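PDB 6UKF: HhaI Restriction Endonuclease from Haemophilus parahaemolyticus, which cleaves double-stranded DNA as a type II restriction endonuclease, recognising the short palindromic sequence GCGC. Local coordinates for residues F9-L14 / D135-F139; F37-F43 / F252-L258; E110-V114 / F148-C152; H143-Y147 / I244-D248. All blocks are in the same frame, centred on the assembly; numbering follows the deposited sequence.

Interaction 1 of 4, residues F9-L14 / D135-F139; sequences FCVTYL and DFIIF
Aromatic stacking of Tyr13 on Phe136 joins helix 3-18 to strand 136-140, an outermost strand of the mixed sheet that, with its flanking helices, is consistent with the alpha/beta core of PD-(D/E)XK nucleases. The helix lies across the strand rather than along it: the axes of the short segments 9-14 and 136-139 make an angle of 78° and stay 10.6 Å apart at their closest. The rings of Tyr13 and Phe136 form an offset stack, with centroids 4.0 Å apart and planes only 17° from parallel. The two side chains run antiparallel, each CB over the other ring: Tyr13 CB lies 3.8 Å from the centroid of the Phe136 ring, and Phe136 CB sits over the face of the Tyr13 ring. Phe9 completes an aromatic cluster, its ring meeting Phe136 obliquely. Tyr13 CG, anti to the backbone N (chi1 170°), brings the ring onto the Phe136 face, and the hydroxyl beyond it is hydrogen-bonded to Arg249 of helix 242-255. Cys10 touches the same phenylalanine from another direction, with SG at the ring edge 5.3 Å from the Phe136 centroid. Deeper in, the aliphatic layer closes where Leu14 CD2 meets Ile138 CD1 at 3.7 Å.

Interaction 2 of 4, residues F37-F43 / F252-L258; sequences FTGNNPF and FEAAISL. With EDO (1,2-ethanediol), chain L; EDO (1,2-ethanediol), chain J; EDO (1,2-ethanediol), chain I.
Asn41 ND2 donates a nearly straight hydrogen bond to Ala255 O, 3.0 Å long with an N-H...O angle of 169°. Asn41 CG lies opposite its backbone N (chi1 178°), sending the amide to that carbonyl. The acceptor lies almost in the amide plane, while the donor is tilted 25° from the carbonyl plane of Ala255. One water extends this link: it accepts from Asn41 N and donates to the C-terminal Leu258 O at 2.6 Å. Beside these links runs an apolar layer. Ile256 CG2 stands above the centre of the Phe37 ring, 3.9 Å from the centroid, and the backbone N of Gly39 lies over the opposite face, leaving the ring clasped between the two segments. The loop joins strands 35-37 and 43-47 as a beta-hairpin of the mixed sheet, closed by the bond from Phe37 N to Phe43 O at 2.9 Å. Ile256 CG2 also meets Phe43 CZ, at the ring edge, at 3.8 Å. Phe43 CE1 touches Ala255 CB at 3.8 Å, and Phe43 CZ reaches Phe252 CE1. Farther out, Phe128 of strand 126-132 meets Phe252 edge-to-face and also Phe43, while Tyr18 of helix 3-18 packs edge-to-face with Phe252 and bonds through its hydroxyl to Glu253.

Interaction 3 of 4, residues E110-V114 / F148-C152; sequences ESVFV and FNVSC. With CA (calcium ion), chain R; EDO (1,2-ethanediol), chain F.
Glu110 reaches Val150 through an extended chain, its CG anti to the backbone N (chi1 -171°), while the strand backbone puts Cys152 CB over the ring of Phe113 and chi1 of 177° sets where SG goes, at an oblique 4.3 Å from the ring centroid. Two different contacts result where helix 110-123 crosses strand 148-156 of the antiparallel sheet nearly at right angles. In the polar one, Val150 N donates to Glu110 OE2 over 2.8 Å with an N-H...O angle of 153°, meeting the carboxylate on its anti side and somewhat out of its plane. In the apolar one, Cys152 CB sits above the centre of the Phe113 ring, 3.4 Å from the centroid. Between them Val150 spreads its two methyls: CG1 touches Phe113 CB at 3.7 Å and CG2 touches Val114 CG2 at 3.8 Å. Ser151 points away from the helix, and its OG binds the calcium ion at a rather long 2.8 Å, in a site completed on the protein side by Thr153. The helix thus packs against one face of a strand whose other face carries a metal ligand. A backbone N-H given to a carboxylate oxygen would probably stabilise the ionised form of Glu110.

Interaction 4 of 4, residues H143-Y147 / I244-D248; sequences HFEHY and ILNED. With PO4 (phosphate ion), chain Q.
Tyr147 and His143 both turn to Asp248, and this carboxylate is the compact part of the contact between the turn 143-147 and helix 242-255. Tyr147 CG lies opposite its carbonyl carbon (chi1 -65°), carrying the hydroxyl to Asp248. There Tyr147 OH donates to Asp248 OD1 at 2.6 Å, on the anti side of the carboxylate and modestly out of its plane. His143 ND1 adds a weak, forked pair to the same group: 2.9 Å to Asp248 OD2 and 3.3 Å to Asp248 OD1, the first with an angle of only 125°. Around the phenol, Leu245 CD1 meets Tyr147 CE2 at 3.9 Å, and the ring stacks with Phe139 of the PD-(D/E)XK-like core. The His146 side is more open, yet Ile244 CD1 sits close on one face of the imidazole, 3.4 Å from its centroid, with the Glu145 carboxylate carbon over the opposite face. At the ring edge His146 ND1 donates almost straight (174°) to O4 of a phosphate ion at 2.7 Å, probably from the crystallisation liquor and also held by Lys237. The loose approach is Glu247 OE2, 4.0 Å from His143 CE1. With one strong hydroxyl bond and two weaker imidazole bonds, buried Asp248 is probably ionised.

Overall arrangement
Helix 242-255 is the common thread: it supplies segments to interactions 2 and 4, whose centres are 18 Å apart, and packs against strand 136-140 of interaction 1. Interactions 1 and 2 meet where Ile138 CG2 touches Phe252 CG at 3.6 Å; interactions 1 and 4 meet where Phe139 CB touches Tyr147 CE1 at 3.3 Å. The turn of interaction 4 runs straight into the strand of interaction 3, and Phe144 CE2 lies 3.8 Å from Val150 CG2. Interaction 3 alone holds a calcium ligand. Interactions 1 and 3 each come within about 8 Å of the bound DNA (nearest atoms), whereas interaction 2 stays about 13 Å from it.

Interaction 1 of 4, residues F9-L14 / D135-F139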
loop_
_atom_site.group_PDB
_atom_site.type_symbol
_atom_site.label_atom_id
_atom_site.label_comp_id
_atom_site.label_asym_id
_atom_site.label_seq_id
_atom_site.Cartn_x
_atom_site.Cartn_y
_atom_site.Cartn_z
ATOM N N PHE A 9 -0.021 4.841 16.606
ATOM C CA PHE A 9 0.953 4.467 17.631
ATOM C C PHE A 9 2.328 5.049 17.318
ATOM O O PHE A 9 2.996 5.606 18.200
ATOM C CB PHE A 9 0.966 2.930 17.666
ATOM C CG PHE A 9 1.871 2.311 18.696
ATOM C CD1 PHE A 9 1.795 2.652 20.036
ATOM C CD2 PHE A 9 2.754 1.314 18.315
ATOM C CE1 PHE A 9 2.624 2.037 20.967
ATOM C CE2 PHE A 9 3.572 0.698 19.235
ATOM C CZ PHE A 9 3.509 1.059 20.560
ATOM N N CYS A 10 2.753 4.960 16.058
ATOM C CA CYS A 10 4.062 5.480 15.670
ATOM C C CYS A 10 4.104 7.003 15.741
ATOM O O CYS A 10 5.077 7.583 16.236
ATOM C CB CYS A 10 4.404 5.016 14.253
ATOM S SG CYS A 10 4.797 3.263 14.108
ATOM N N VAL A 11 3.067 7.671 15.227
ATOM C CA VAL A 11 3.055 9.134 15.228
ATOM C C VAL A 11 3.033 9.662 16.654
ATOM O O VAL A 11 3.730 10.628 16.989
ATOM C CB VAL A 11 1.864 9.665 14.406
ATOM C CG1 VAL A 11 1.766 11.189 14.515
ATOM C CG2 VAL A 11 1.986 9.249 12.956
ATOM N N THR A 12 2.228 9.039 17.515
ATOM C CA THR A 12 2.164 9.461 18.909
ATOM C C THR A 12 3.524 9.333 19.578
ATOM O O THR A 12 3.946 10.223 20.327
ATOM C CB THR A 12 1.121 8.618 19.644
ATOM O OG1 THR A 12 -0.163 8.806 19.034
ATOM C CG2 THR A 12 1.052 9.003 21.116
ATOM N N TYR A 13 4.229 8.233 19.315
ATOM C CA TYR A 13 5.559 8.050 19.882
ATOM C C TYR A 13 6.511 9.138 19.406
ATOM O O TYR A 13 7.264 9.715 20.200
ATOM C CB TYR A 13 6.104 6.675 19.500
ATOM C CG TYR A 13 7.563 6.502 19.850
ATOM C CD1 TYR A 13 7.952 6.239 21.155
ATOM C CD2 TYR A 13 8.551 6.615 18.882
ATOM C CE1 TYR A 13 9.285 6.088 21.486
ATOM C CE2 TYR A 13 9.885 6.466 19.201
ATOM C CZ TYR A 13 10.249 6.201 20.507
ATOM O OH TYR A 13 11.577 6.050 20.835
ATOM N N LEU A 14 6.506 9.423 18.104
ATOM C CA LEU A 14 7.417 10.428 17.568
ATOM C C LEU A 14 7.172 11.787 18.208
ATOM O O LEU A 14 8.114 12.471 18.619
ATOM C CB LEU A 14 7.267 10.514 16.050
ATOM C CG LEU A 14 7.844 9.327 15.282
ATOM C CD1 LEU A 14 7.356 9.344 13.844
ATOM C CD2 LEU A 14 9.363 9.345 15.339
ATOM N N ASP A 135 9.809 -2.658 20.731
ATOM C CA ASP A 135 10.366 -1.324 20.866
ATOM C C ASP A 135 10.356 -0.660 19.495
ATOM O O ASP A 135 10.404 -1.332 18.460
ATOM C CB ASP A 135 11.811 -1.361 21.376
ATOM C CG ASP A 135 11.915 -1.826 22.817
ATOM O OD1 ASP A 135 11.123 -1.350 23.659
ATOM O OD2 ASP A 135 12.791 -2.666 23.110
ATOM N N PHE A 136 10.303 0.666 19.497
ATOM C CA PHE A 136 10.289 1.401 18.242
ATOM C C PHE A 136 11.670 1.392 17.606
ATOM O O PHE A 136 12.692 1.505 18.288
ATOM C CB PHE A 136 9.813 2.834 18.461
ATOM C CG PHE A 136 8.341 2.938 18.701
ATOM C CD1 PHE A 136 7.451 2.845 17.645
ATOM C CD2 PHE A 136 7.844 3.113 19.978
ATOM C CE1 PHE A 136 6.095 2.932 17.858
ATOM C CE2 PHE A 136 6.485 3.202 20.198
ATOM C CZ PHE A 136 5.611 3.114 19.138
ATOM N N ILE A 137 11.682 1.252 16.287
ATOM C CA ILE A 137 12.899 1.182 15.490
ATOM C C ILE A 137 12.762 2.214 14.382
ATOM O O ILE A 137 11.804 2.163 13.602
ATOM C CB ILE A 137 13.092 -0.223 14.899
ATOM C CG1 ILE A 137 13.254 -1.253 16.022
ATOM C CG2 ILE A 137 14.285 -0.242 13.964
ATOM C CD1 ILE A 137 13.038 -2.682 15.581
ATOM N N ILE A 138 13.701 3.153 14.320
ATOM C CA ILE A 138 13.699 4.218 13.323
ATOM C C ILE A 138 15.013 4.136 12.567
ATOM O O ILE A 138 16.084 4.091 13.183
ATOM C CB ILE A 138 13.550 5.602 13.980
ATOM C CG1 ILE A 138 12.262 5.673 14.806
ATOM C CG2 ILE A 138 13.574 6.694 12.916
ATOM C CD1 ILE A 138 12.173 6.894 15.690
ATOM N N PHE A 139 14.945 4.130 11.239
ATOM C CA PHE A 139 16.170 3.966 10.474
ATOM C C PHE A 139 16.083 4.691 9.143
ATOM O O PHE A 139 14.990 4.838 8.581
ATOM C CB PHE A 139 16.512 2.483 10.254
ATOM C CG PHE A 139 15.502 1.734 9.435
ATOM C CD1 PHE A 139 15.583 1.723 8.053
ATOM C CD2 PHE A 139 14.487 1.021 10.047
ATOM C CE1 PHE A 139 14.661 1.025 7.297
ATOM C CE2 PHE A 139 13.565 0.319 9.296
ATOM C CZ PHE A 139 13.653 0.320 7.919
#

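Interaction 2 of 4, residues F37-F43 / F252-L258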
loop_
_atom_site.group_PDB
_atom_site.type_symbol
_atom_site.label_atom_id
_atom_site.label_comp_id
_atom_site.label_asym_id
_atom_site.label_seq_id
_atom_site.Cartn_x
_atom_site.Cartn_y
_atom_site.Cartn_z
ATOM N N PHE A 37 7.630 14.997 8.796
ATOM C CA PHE A 37 8.368 15.826 9.738
ATOM C C PHE A 37 8.371 17.255 9.207
ATOM O O PHE A 37 8.850 17.506 8.096
ATOM C CB PHE A 37 9.795 15.321 9.905
ATOM C CG PHE A 37 10.666 16.273 10.654
ATOM C CD1 PHE A 37 10.406 16.561 11.982
ATOM C CD2 PHE A 37 11.725 16.905 10.027
ATOM C CE1 PHE A 37 11.198 17.451 12.677
ATOM C CE2 PHE A 37 12.519 17.796 10.716
ATOM C CZ PHE A 37 12.256 18.070 12.044
ATOM N N THR A 38 7.843 18.187 9.999
ATOM C CA THR A 38 7.536 19.546 9.550
ATOM C C THR A 38 8.555 20.576 10.026
ATOM O O THR A 38 8.188 21.709 10.356
ATOM C CB THR A 38 6.136 19.946 10.009
ATOM O OG1 THR A 38 6.081 19.923 11.439
ATOM C CG2 THR A 38 5.090 18.999 9.451
ATOM N N GLY A 39 9.835 20.226 10.062
ATOM C CA GLY A 39 10.884 21.132 10.475
ATOM C C GLY A 39 11.602 21.776 9.305
ATOM O O GLY A 39 11.105 21.813 8.174
ATOM N N ASN A 40 12.800 22.297 9.588
ATOM C CA ASN A 40 13.582 22.988 8.567
ATOM C C ASN A 40 14.218 22.030 7.574
ATOM O O ASN A 40 14.630 22.462 6.491
ATOM C CB ASN A 40 14.683 23.829 9.214
ATOM C CG ASN A 40 14.157 25.112 9.828
ATOM O OD1 ASN A 40 13.086 25.593 9.460
ATOM N ND2 ASN A 40 14.915 25.676 10.763
ATOM N N ASN A 41 14.321 20.752 7.930
ATOM C CA ASN A 41 14.792 19.691 7.046
ATOM C C ASN A 41 13.642 18.703 6.897
ATOM O O ASN A 41 13.667 17.611 7.479
ATOM C CB ASN A 41 16.020 19.010 7.645
ATOM C CG ASN A 41 16.525 17.859 6.797
ATOM O OD1 ASN A 41 16.473 17.904 5.568
ATOM N ND2 ASN A 41 17.014 16.818 7.454
ATOM N N PRO A 42 12.608 19.062 6.141
ATOM C CA PRO A 42 11.405 18.228 6.105
ATOM C C PRO A 42 11.637 16.944 5.333
ATOM O O PRO A 42 12.417 16.889 4.381
ATOM C CB PRO A 42 10.385 19.116 5.385
ATOM C CG PRO A 42 11.219 19.975 4.505
ATOM C CD PRO A 42 12.471 20.258 5.290
ATOM N N PHE A 43 10.937 15.899 5.756
ATOM C CA PHE A 43 10.972 14.631 5.047
ATOM C C PHE A 43 9.812 13.787 5.538
ATOM O O PHE A 43 9.244 14.036 6.606
ATOM C CB PHE A 43 12.294 13.881 5.259
ATOM C CG PHE A 43 12.641 13.652 6.703
ATOM C CD1 PHE A 43 13.461 14.541 7.373
ATOM C CD2 PHE A 43 12.151 12.553 7.391
ATOM C CE1 PHE A 43 13.784 14.348 8.701
ATOM C CE2 PHE A 43 12.471 12.354 8.722
ATOM C CZ PHE A 43 13.292 13.252 9.377
ATOM N N PHE A 252 18.703 9.781 12.672
ATOM C CA PHE A 252 17.388 10.407 12.736
ATOM C C PHE A 252 17.424 11.663 13.594
ATOM O O PHE A 252 16.861 12.700 13.222
ATOM C CB PHE A 252 16.374 9.418 13.305
ATOM C CG PHE A 252 14.982 9.969 13.402
ATOM C CD1 PHE A 252 14.243 10.213 12.256
ATOM C CD2 PHE A 252 14.410 10.245 14.632
ATOM C CE1 PHE A 252 12.962 10.717 12.334
ATOM C CE2 PHE A 252 13.126 10.756 14.715
ATOM C CZ PHE A 252 12.402 10.988 13.565
ATOM N N GLU A 253 18.078 11.582 14.750
ATOM C CA GLU A 253 18.171 12.733 15.635
ATOM C C GLU A 253 18.936 13.874 14.988
ATOM O O GLU A 253 18.642 15.045 15.255
ATOM C CB GLU A 253 18.787 12.295 16.960
ATOM C CG GLU A 253 17.815 11.426 17.740
ATOM C CD GLU A 253 18.388 10.839 19.006
ATOM O OE1 GLU A 253 19.564 11.112 19.323
ATOM O OE2 GLU A 253 17.646 10.098 19.684
ATOM N N ALA A 254 19.902 13.564 14.123
ATOM C CA ALA A 254 20.563 14.615 13.361
ATOM C C ALA A 254 19.611 15.218 12.338
ATOM O O ALA A 254 19.501 16.444 12.225
ATOM C CB ALA A 254 21.807 14.058 12.670
ATOM N N ALA A 255 18.896 14.366 11.598
ATOM C CA ALA A 255 18.034 14.850 10.524
ATOM C C ALA A 255 16.989 15.833 11.040
ATOM O O ALA A 255 16.714 16.851 10.393
ATOM C CB ALA A 255 17.353 13.668 9.835
ATOM N N ILE A 256 16.383 15.542 12.194
ATOM C CA ILE A 256 15.335 16.415 12.720
ATOM C C ILE A 256 15.894 17.654 13.395
ATOM O O ILE A 256 15.117 18.531 13.800
ATOM C CB ILE A 256 14.382 15.675 13.680
ATOM C CG1 ILE A 256 15.126 15.203 14.931
ATOM C CG2 ILE A 256 13.719 14.512 12.966
ATOM C CD1 ILE A 256 14.238 14.531 15.956
ATOM N N SER A 257 17.218 17.759 13.523
ATOM C CA SER A 257 17.858 18.885 14.181
ATOM C C SER A 257 18.534 19.847 13.216
ATOM O O SER A 257 18.956 20.928 13.642
ATOM C CB SER A 257 18.900 18.371 15.185
ATOM O OG SER A 257 18.289 17.562 16.174
ATOM N N LEU A 258 18.649 19.494 11.940
ATOM C CA LEU A 258 19.296 20.360 10.959
ATOM C C LEU A 258 18.461 21.614 10.699
ATOM O O LEU A 258 17.238 21.548 10.564
ATOM C CB LEU A 258 19.528 19.597 9.652
ATOM C CG LEU A 258 20.379 18.326 9.748
ATOM C CD1 LEU A 258 20.625 17.744 8.367
ATOM C CD2 LEU A 258 21.695 18.603 10.463
ATOM O OXT LEU A 258 18.991 22.724 10.616
HETATM C C1 EDO L . 12.649 17.988 16.291
HETATM O O1 EDO L . 12.795 19.133 15.443
HETATM C C2 EDO L . 13.006 18.354 17.729
HETATM O O2 EDO L . 14.304 18.959 17.768
HETATM C C1 EDO J . 20.844 9.449 22.025
HETATM O O1 EDO J . 21.283 9.118 20.701
HETATM C C2 EDO J . 19.367 9.818 21.992
HETATM O O2 EDO J . 18.900 10.043 23.327
HETATM C C1 EDO I . 9.932 17.054 1.632
HETATM O O1 EDO I . 11.248 16.492 1.557
HETATM C C2 EDO I . 9.651 17.898 0.393
HETATM O O2 EDO I . 9.596 17.061 -0.769
HETATM O O HOH W 1 15.103 20.011 10.772
#

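Interaction 3 of 4, residues E110-V114 / F148-C152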
loop_
_atom_site.group_PDB
_atom_site.type_symbol
_atom_site.label_atom_id
_atom_site.label_comp_id
_atom_site.label_asym_id
_atom_site.label_seq_id
_atom_site.Cartn_x
_atom_site.Cartn_y
_atom_site.Cartn_z
ATOM N N GLU A 110 18.086 -10.441 -3.630
ATOM C CA GLU A 110 17.327 -9.574 -2.740
ATOM C C GLU A 110 17.768 -8.124 -2.867
ATOM O O GLU A 110 16.950 -7.209 -2.725
ATOM C CB GLU A 110 17.499 -10.067 -1.306
ATOM C CG GLU A 110 16.606 -9.388 -0.295
ATOM C CD GLU A 110 16.819 -9.921 1.105
ATOM O OE1 GLU A 110 17.784 -10.686 1.310
ATOM O OE2 GLU A 110 16.016 -9.582 1.998
ATOM N N SER A 111 19.053 -7.897 -3.154
ATOM C CA SER A 111 19.567 -6.537 -3.273
ATOM C C SER A 111 18.896 -5.764 -4.403
ATOM O O SER A 111 18.773 -4.538 -4.318
ATOM C CB SER A 111 21.078 -6.575 -3.492
ATOM O OG SER A 111 21.400 -7.349 -4.633
ATOM N N VAL A 112 18.477 -6.444 -5.474
ATOM C CA VAL A 112 17.740 -5.756 -6.532
ATOM C C VAL A 112 16.473 -5.133 -5.967
ATOM O O VAL A 112 16.132 -3.982 -6.268
ATOM C CB VAL A 112 17.413 -6.726 -7.683
ATOM C CG1 VAL A 112 16.504 -6.050 -8.706
ATOM C CG2 VAL A 112 18.683 -7.230 -8.339
ATOM N N PHE A 113 15.753 -5.895 -5.144
ATOM C CA PHE A 113 14.496 -5.421 -4.586
ATOM C C PHE A 113 14.736 -4.344 -3.542
ATOM O O PHE A 113 14.013 -3.344 -3.497
ATOM C CB PHE A 113 13.743 -6.600 -3.977
ATOM C CG PHE A 113 13.600 -7.772 -4.909
ATOM C CD1 PHE A 113 13.343 -7.587 -6.259
ATOM C CD2 PHE A 113 13.732 -9.061 -4.433
ATOM C CE1 PHE A 113 13.211 -8.669 -7.108
ATOM C CE2 PHE A 113 13.602 -10.144 -5.278
ATOM C CZ PHE A 113 13.342 -9.947 -6.615
ATOM N N VAL A 114 15.749 -4.531 -2.694
ATOM C CA VAL A 114 16.106 -3.492 -1.736
ATOM C C VAL A 114 16.457 -2.204 -2.465
ATOM O O VAL A 114 16.062 -1.109 -2.050
ATOM C CB VAL A 114 17.261 -3.966 -0.834
ATOM C CG1 VAL A 114 17.801 -2.800 -0.011
ATOM C CG2 VAL A 114 16.795 -5.096 0.063
ATOM N N PHE A 148 14.895 -5.271 7.208
ATOM C CA PHE A 148 13.825 -6.046 6.601
ATOM C C PHE A 148 14.377 -7.044 5.599
ATOM O O PHE A 148 15.264 -6.719 4.804
ATOM C CB PHE A 148 12.827 -5.140 5.864
ATOM C CG PHE A 148 11.846 -4.455 6.768
ATOM C CD1 PHE A 148 10.736 -5.132 7.241
ATOM C CD2 PHE A 148 12.024 -3.134 7.138
ATOM C CE1 PHE A 148 9.826 -4.508 8.071
ATOM C CE2 PHE A 148 11.116 -2.503 7.968
ATOM C CZ PHE A 148 10.016 -3.193 8.437
ATOM N N ASN A 149 13.844 -8.259 5.653
ATOM C CA ASN A 149 13.935 -9.187 4.538
ATOM C C ASN A 149 12.904 -8.788 3.490
ATOM O O ASN A 149 11.818 -8.306 3.820
ATOM C CB ASN A 149 13.640 -10.609 5.009
ATOM C CG ASN A 149 14.647 -11.108 6.033
ATOM O OD1 ASN A 149 14.280 -11.573 7.113
ATOM N ND2 ASN A 149 15.924 -11.005 5.699
ATOM N N VAL A 150 13.252 -8.983 2.220
ATOM C CA VAL A 150 12.417 -8.539 1.110
ATOM C C VAL A 150 12.220 -9.680 0.126
ATOM O O VAL A 150 13.156 -10.431 -0.167
ATOM C CB VAL A 150 13.029 -7.318 0.389
ATOM C CG1 VAL A 150 12.073 -6.799 -0.684
ATOM C CG2 VAL A 150 13.374 -6.228 1.388
ATOM N N SER A 151 10.998 -9.806 -0.383
ATOM C CA SER A 151 10.692 -10.681 -1.503
ATOM C C SER A 151 9.820 -9.918 -2.491
ATOM O O SER A 151 9.292 -8.841 -2.196
ATOM C CB SER A 151 9.999 -11.974 -1.054
ATOM O OG SER A 151 8.707 -11.714 -0.544
ATOM N N CYS A 152 9.669 -10.494 -3.678
ATOM C CA CYS A 152 9.014 -9.814 -4.785
ATOM C C CYS A 152 8.185 -10.823 -5.560
ATOM O O CYS A 152 8.676 -11.905 -5.888
ATOM C CB CYS A 152 10.072 -9.178 -5.693
ATOM S SG CYS A 152 9.436 -8.375 -7.157
HETATM CA CA CA R . 6.430 -12.194 -2.149
HETATM C C1 EDO F . 8.882 -11.184 3.081
HETATM O O1 EDO F . 8.338 -12.013 2.050
HETATM C C2 EDO F . 10.401 -11.148 2.962
HETATM O O2 EDO F . 10.936 -12.470 3.069
#

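Interaction 4 of 4, residues H143-Y147 / I244-D248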
loop_
_atom_site.group_PDB
_atom_site.type_symbol
_atom_site.label_atom_id
_atom_site.label_comp_id
_atom_site.label_asym_id
_atom_site.label_seq_id
_atom_site.Cartn_x
_atom_site.Cartn_y
_atom_site.Cartn_z
ATOM N N HIS A 143 19.751 2.299 4.859
ATOM C CA HIS A 143 20.118 1.102 5.608
ATOM C C HIS A 143 18.997 0.070 5.664
ATOM O O HIS A 143 19.020 -0.818 6.521
ATOM C CB HIS A 143 20.586 1.470 7.012
ATOM C CG HIS A 143 21.917 2.148 7.029
ATOM N ND1 HIS A 143 22.550 2.508 8.195
ATOM C CD2 HIS A 143 22.741 2.523 6.023
ATOM C CE1 HIS A 143 23.700 3.089 7.911
ATOM N NE2 HIS A 143 23.841 3.109 6.599
ATOM N N PHE A 144 18.051 0.149 4.728
ATOM C CA PHE A 144 16.858 -0.693 4.749
ATOM C C PHE A 144 17.181 -2.172 4.926
ATOM O O PHE A 144 16.492 -2.876 5.673
ATOM C CB PHE A 144 16.092 -0.475 3.441
ATOM C CG PHE A 144 14.696 -1.006 3.455
ATOM C CD1 PHE A 144 13.649 -0.208 3.873
ATOM C CD2 PHE A 144 14.423 -2.295 3.036
ATOM C CE1 PHE A 144 12.357 -0.685 3.884
ATOM C CE2 PHE A 144 13.133 -2.777 3.048
ATOM C CZ PHE A 144 12.099 -1.970 3.473
ATOM N N GLU A 145 18.208 -2.668 4.233
ATOM C CA GLU A 145 18.459 -4.105 4.213
ATOM C C GLU A 145 18.875 -4.649 5.573
ATOM O O GLU A 145 18.807 -5.864 5.787
ATOM C CB GLU A 145 19.513 -4.455 3.155
ATOM C CG GLU A 145 20.960 -4.103 3.510
ATOM C CD GLU A 145 21.294 -2.631 3.321
ATOM O OE1 GLU A 145 20.427 -1.871 3.029
ATOM O OE2 GLU A 145 22.559 -2.253 3.492
ATOM N N HIS A 146 19.317 -3.788 6.488
ATOM C CA HIS A 146 19.696 -4.238 7.819
ATOM C C HIS A 146 18.495 -4.506 8.712
ATOM O O HIS A 146 18.668 -5.048 9.810
ATOM C CB HIS A 146 20.610 -3.203 8.473
ATOM C CG HIS A 146 21.902 -3.007 7.744
ATOM N ND1 HIS A 146 22.863 -3.991 7.660
ATOM C CD2 HIS A 146 22.387 -1.946 7.058
ATOM C CE1 HIS A 146 23.886 -3.543 6.956
ATOM N NE2 HIS A 146 23.624 -2.304 6.580
ATOM N N TYR A 147 17.296 -4.158 8.266
ATOM C CA TYR A 147 16.095 -4.246 9.082
ATOM C C TYR A 147 15.047 -5.191 8.528
ATOM O O TYR A 147 14.358 -5.851 9.309
ATOM C CB TYR A 147 15.484 -2.850 9.238
ATOM C CG TYR A 147 16.396 -1.927 9.999
ATOM C CD1 TYR A 147 17.361 -1.179 9.342
ATOM C CD2 TYR A 147 16.321 -1.832 11.381
ATOM C CE1 TYR A 147 18.212 -0.345 10.038
ATOM C CE2 TYR A 147 17.165 -1.000 12.084
ATOM C CZ TYR A 147 18.111 -0.263 11.411
ATOM O OH TYR A 147 18.948 0.569 12.115
ATOM N N ILE A 244 24.169 -1.013 14.281
ATOM C CA ILE A 244 23.495 -0.266 13.223
ATOM C C ILE A 244 22.285 0.470 13.782
ATOM O O ILE A 244 22.042 1.640 13.458
ATOM C CB ILE A 244 23.112 -1.215 12.072
ATOM C CG1 ILE A 244 24.380 -1.838 11.477
ATOM C CG2 ILE A 244 22.282 -0.479 11.022
ATOM C CD1 ILE A 244 24.140 -2.770 10.321
ATOM N N LEU A 245 21.509 -0.203 14.630
ATOM C CA LEU A 245 20.324 0.417 15.208
ATOM C C LEU A 245 20.680 1.719 15.915
ATOM O O LEU A 245 20.017 2.745 15.731
ATOM C CB LEU A 245 19.683 -0.561 16.188
ATOM C CG LEU A 245 18.375 -0.133 16.846
ATOM C CD1 LEU A 245 17.225 -0.302 15.872
ATOM C CD2 LEU A 245 18.152 -0.935 18.114
ATOM N N ASN A 246 21.737 1.698 16.725
ATOM C CA ASN A 246 22.085 2.881 17.503
ATOM C C ASN A 246 22.572 4.017 16.611
ATOM O O ASN A 246 22.179 5.172 16.808
ATOM C CB ASN A 246 23.123 2.530 18.568
ATOM C CG ASN A 246 22.514 1.826 19.764
ATOM O OD1 ASN A 246 21.307 1.907 19.999
ATOM N ND2 ASN A 246 23.348 1.139 20.532
ATOM N N GLU A 247 23.433 3.727 15.634
ATOM C CA GLU A 247 23.890 4.806 14.765
ATOM C C GLU A 247 22.745 5.358 13.925
ATOM O O GLU A 247 22.724 6.555 13.612
ATOM C CB GLU A 247 25.063 4.353 13.898
ATOM C CG GLU A 247 24.721 3.325 12.837
ATOM C CD GLU A 247 25.948 2.830 12.091
ATOM O OE1 GLU A 247 27.079 3.223 12.453
ATOM O OE2 GLU A 247 25.782 2.038 11.140
ATOM N N ASP A 248 21.769 4.512 13.586
ATOM C CA ASP A 248 20.626 4.969 12.804
ATOM C C ASP A 248 19.701 5.859 13.620
ATOM O O ASP A 248 19.117 6.802 13.075
ATOM C CB ASP A 248 19.886 3.773 12.209
ATOM C CG ASP A 248 20.591 3.230 11.001
ATOM O OD1 ASP A 248 20.244 2.194 10.523
ATOM O OD2 ASP A 248 21.585 3.980 10.545
HETATM P P PO4 Q . 22.534 -7.497 7.947
HETATM O O1 PO4 Q . 21.573 -8.495 8.545
HETATM O O2 PO4 Q . 23.864 -8.167 7.706
HETATM O O3 PO4 Q . 21.986 -6.981 6.640
HETATM O O4 PO4 Q . 22.723 -6.341 8.898
#